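Local coordinates for protein putative N-acetyl-gamma-glutamyl-phosphate reductase (Arabidopsis thaliana, PDB 1XYG) that probably catalyses the NADPH-dependent reduction of N-acetyl-glutamyl 5-phosphate to the semialdehyde in arginine biosynthesis, working as a chloroplast homotetramer, at residues A37-F42 with Q335-L340. Residues are numbered along the deposited sequence; the frame is centred on the assembly and turned at random.
Sequences ANHPHF and QALQNL
Leu337 meets the ring of Phe42 at its edge, Leu337 CD1 near the ring plane and 3.8 Å from Phe42 CD2, while one face of that ring is taken by His39, whose CE1 sits 3.3 Å above the plane, out over the margin of the ring and not its centre. The imidazole in turn receives Phe42 CD2 on a face and the backbone N-H of His41 at its edge: His41 N to His39 ND1 is 3.0 Å, with the donor in the ring plane. At the other ring nitrogen, NE2 hydrogen-bonds Asn341, so the rotation of the imidazole is fixed from two directions. His39 CD2 stands 4.0 Å from CD1 of Leu337, which thus touches both rings. Leu340, its CG turned anti to N (chi1 -171°), brings CD2 within 3.9 Å of Phe42 CE2. Were His39 replaced by alanine, the His41 amide and Asn341 would probably lose these bonds and a gap would open beside Phe42 and Leu337. From adjacent strands 17-22 and 85-88, Ile19 packs on Phe42 and Leu340, and Phe87 on Leu337 and Leu340. Helix 329-343 thereby packs against the loop after helix 27-37 and the start of strand 42-47, within the alpha/beta layering of a Rossmann-type NAD(P)-binding domain.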
ATOM      1  N   ALA A  37       2.465 -15.401 -23.566  1.00 32.38           N
ATOM      2  CA  ALA A  37       1.280 -14.925 -24.272  1.00 33.11           C
ATOM      3  C   ALA A  37       1.597 -14.221 -25.590  1.00 34.05           C
ATOM      4  O   ALA A  37       0.946 -14.466 -26.605  1.00 33.50           O
ATOM      5  CB  ALA A  37       0.467 -13.991 -23.372  1.00 30.73           C
ATOM      6  N   ASN A  38       2.588 -13.339 -25.579  1.00 34.51           N
ATOM      7  CA  ASN A  38       2.941 -12.623 -26.793  1.00 36.18           C
ATOM      8  C   ASN A  38       4.287 -13.047 -27.375  1.00 36.66           C
ATOM      9  O   ASN A  38       4.896 -12.316 -28.157  1.00 37.74           O
ATOM     10  CB  ASN A  38       2.929 -11.117 -26.542  1.00 36.68           C
ATOM     11  CG  ASN A  38       1.560 -10.608 -26.166  1.00 38.23           C
ATOM     12  OD1 ASN A  38       0.579 -10.842 -26.874  1.00 39.40           O
ATOM     13  ND2 ASN A  38       1.482  -9.901 -25.048  1.00 38.77           N
ATOM     14  N   HIS A  39       4.752 -14.228 -26.981  1.00 35.51           N
ATOM     15  CA  HIS A  39       6.002 -14.760 -27.496  1.00 34.60           C
ATOM     16  C   HIS A  39       5.635 -15.296 -28.879  1.00 37.02           C
ATOM     17  O   HIS A  39       4.744 -16.133 -29.020  1.00 34.52           O
ATOM     18  CB  HIS A  39       6.507 -15.884 -26.596  1.00 33.23           C
ATOM     19  CG  HIS A  39       7.876 -16.376 -26.947  1.00 33.34           C
ATOM     20  ND1 HIS A  39       8.148 -17.043 -28.124  1.00 31.74           N
ATOM     21  CD2 HIS A  39       9.044 -16.321 -26.265  1.00 31.54           C
ATOM     22  CE1 HIS A  39       9.426 -17.377 -28.150  1.00 30.22           C
ATOM     23  NE2 HIS A  39       9.991 -16.951 -27.034  1.00 30.93           N
ATOM     24  N   PRO A  40       6.311 -14.809 -29.922  1.00 38.35           N
ATOM     25  CA  PRO A  40       6.031 -15.243 -31.290  1.00 39.33           C
ATOM     26  C   PRO A  40       6.245 -16.715 -31.637  1.00 40.37           C
ATOM     27  O   PRO A  40       5.641 -17.211 -32.585  1.00 40.80           O
ATOM     28  CB  PRO A  40       6.914 -14.316 -32.125  1.00 39.35           C
ATOM     29  CG  PRO A  40       8.083 -14.110 -31.240  1.00 40.35           C
ATOM     30  CD  PRO A  40       7.430 -13.854 -29.902  1.00 39.35           C
ATOM     31  N   HIS A  41       7.067 -17.432 -30.877  1.00 41.54           N
ATOM     32  CA  HIS A  41       7.333 -18.824 -31.231  1.00 41.86           C
ATOM     33  C   HIS A  41       6.997 -19.900 -30.221  1.00 42.19           C
ATOM     34  O   HIS A  41       6.817 -21.061 -30.590  1.00 41.82           O
ATOM     35  CB  HIS A  41       8.793 -18.953 -31.650  1.00 42.98           C
ATOM     36  CG  HIS A  41       9.166 -17.991 -32.722  1.00 44.16           C
ATOM     37  ND1 HIS A  41       8.587 -18.021 -33.971  1.00 45.11           N
ATOM     38  CD2 HIS A  41       9.970 -16.904 -32.702  1.00 45.50           C
ATOM     39  CE1 HIS A  41       9.015 -16.988 -34.674  1.00 47.16           C
ATOM     40  NE2 HIS A  41       9.854 -16.294 -33.927  1.00 47.62           N
ATOM     41  N   PHE A  42       6.920 -19.533 -28.948  1.00 41.96           N
ATOM     42  CA  PHE A  42       6.603 -20.514 -27.926  1.00 41.02           C
ATOM     43  C   PHE A  42       5.127 -20.453 -27.562  1.00 43.54           C
ATOM     44  O   PHE A  42       4.546 -19.374 -27.429  1.00 44.05           O
ATOM     45  CB  PHE A  42       7.449 -20.290 -26.668  1.00 38.13           C
ATOM     46  CG  PHE A  42       8.936 -20.434 -26.885  1.00 35.83           C
ATOM     47  CD1 PHE A  42       9.443 -20.953 -28.077  1.00 34.34           C
ATOM     48  CD2 PHE A  42       9.835 -20.025 -25.896  1.00 33.82           C
ATOM     49  CE1 PHE A  42      10.822 -21.060 -28.284  1.00 34.52           C
ATOM     50  CE2 PHE A  42      11.215 -20.125 -26.090  1.00 32.91           C
ATOM     51  CZ  PHE A  42      11.711 -20.643 -27.287  1.00 33.86           C
ATOM     52  N   GLN A 335      13.992 -14.630 -16.453  1.00 26.11           N
ATOM     53  CA  GLN A 335      15.295 -15.214 -16.730  1.00 26.35           C
ATOM     54  C   GLN A 335      15.128 -16.636 -17.269  1.00 27.16           C
ATOM     55  O   GLN A 335      15.885 -17.070 -18.136  1.00 27.98           O
ATOM     56  CB  GLN A 335      16.153 -15.228 -15.461  1.00 26.91           C
ATOM     57  CG  GLN A 335      17.540 -15.812 -15.670  1.00 23.85           C
ATOM     58  CD  GLN A 335      18.569 -15.168 -14.766  1.00 25.68           C
ATOM     59  OE1 GLN A 335      19.507 -14.515 -15.237  1.00 25.78           O
ATOM     60  NE2 GLN A 335      18.400 -15.338 -13.459  1.00 23.81           N
ATOM     61  N   ALA A 336      14.135 -17.355 -16.751  1.00 25.90           N
ATOM     62  CA  ALA A 336      13.871 -18.717 -17.195  1.00 26.64           C
ATOM     63  C   ALA A 336      13.616 -18.719 -18.706  1.00 28.76           C
ATOM     64  O   ALA A 336      14.161 -19.549 -19.444  1.00 27.60           O
ATOM     65  CB  ALA A 336      12.662 -19.287 -16.454  1.00 23.09           C
ATOM     66  N   LEU A 337      12.787 -17.783 -19.159  1.00 29.07           N
ATOM     67  CA  LEU A 337      12.466 -17.673 -20.572  1.00 29.71           C
ATOM     68  C   LEU A 337      13.697 -17.209 -21.342  1.00 30.04           C
ATOM     69  O   LEU A 337      13.946 -17.664 -22.461  1.00 30.86           O
ATOM     70  CB  LEU A 337      11.315 -16.689 -20.783  1.00 29.30           C
ATOM     71  CG  LEU A 337      10.889 -16.460 -22.238  1.00 29.88           C
ATOM     72  CD1 LEU A 337      10.536 -17.783 -22.895  1.00 27.32           C
ATOM     73  CD2 LEU A 337       9.704 -15.512 -22.278  1.00 28.59           C
ATOM     74  N   GLN A 338      14.461 -16.303 -20.737  1.00 30.74           N
ATOM     75  CA  GLN A 338      15.676 -15.791 -21.361  1.00 29.38           C
ATOM     76  C   GLN A 338      16.590 -16.970 -21.674  1.00 28.37           C
ATOM     77  O   GLN A 338      17.208 -17.024 -22.732  1.00 29.17           O
ATOM     78  CB  GLN A 338      16.397 -14.819 -20.419  1.00 29.42           C
ATOM     79  CG  GLN A 338      17.459 -13.948 -21.100  1.00 28.72           C
ATOM     80  CD  GLN A 338      18.105 -12.953 -20.146  1.00 28.38           C
ATOM     81  OE1 GLN A 338      17.498 -12.542 -19.156  1.00 28.66           O
ATOM     82  NE2 GLN A 338      19.334 -12.551 -20.449  1.00 27.70           N
ATOM     83  N   ASN A 339      16.659 -17.921 -20.750  1.00 28.90           N
ATOM     84  CA  ASN A 339      17.500 -19.102 -20.926  1.00 28.49           C
ATOM     85  C   ASN A 339      16.938 -20.058 -21.973  1.00 28.18           C
ATOM     86  O   ASN A 339      17.673 -20.556 -22.825  1.00 26.41           O
ATOM     87  CB  ASN A 339      17.666 -19.854 -19.605  1.00 28.67           C
ATOM     88  CG  ASN A 339      18.593 -19.148 -18.647  1.00 30.37           C
ATOM     89  OD1 ASN A 339      19.638 -18.617 -19.050  1.00 29.74           O
ATOM     90  ND2 ASN A 339      18.231 -19.150 -17.362  1.00 29.25           N
ATOM     91  N   LEU A 340      15.636 -20.314 -21.918  1.00 27.98           N
ATOM     92  CA  LEU A 340      15.043 -21.226 -22.882  1.00 30.06           C
ATOM     93  C   LEU A 340      15.182 -20.684 -24.298  1.00 30.47           C
ATOM     94  O   LEU A 340      15.387 -21.456 -25.230  1.00 30.14           O
ATOM     95  CB  LEU A 340      13.570 -21.484 -22.576  1.00 28.84           C
ATOM     96  CG  LEU A 340      12.957 -22.603 -23.435  1.00 30.89           C
ATOM     97  CD1 LEU A 340      13.636 -23.934 -23.107  1.00 28.77           C
ATOM     98  CD2 LEU A 340      11.465 -22.713 -23.177  1.00 29.08           C
TER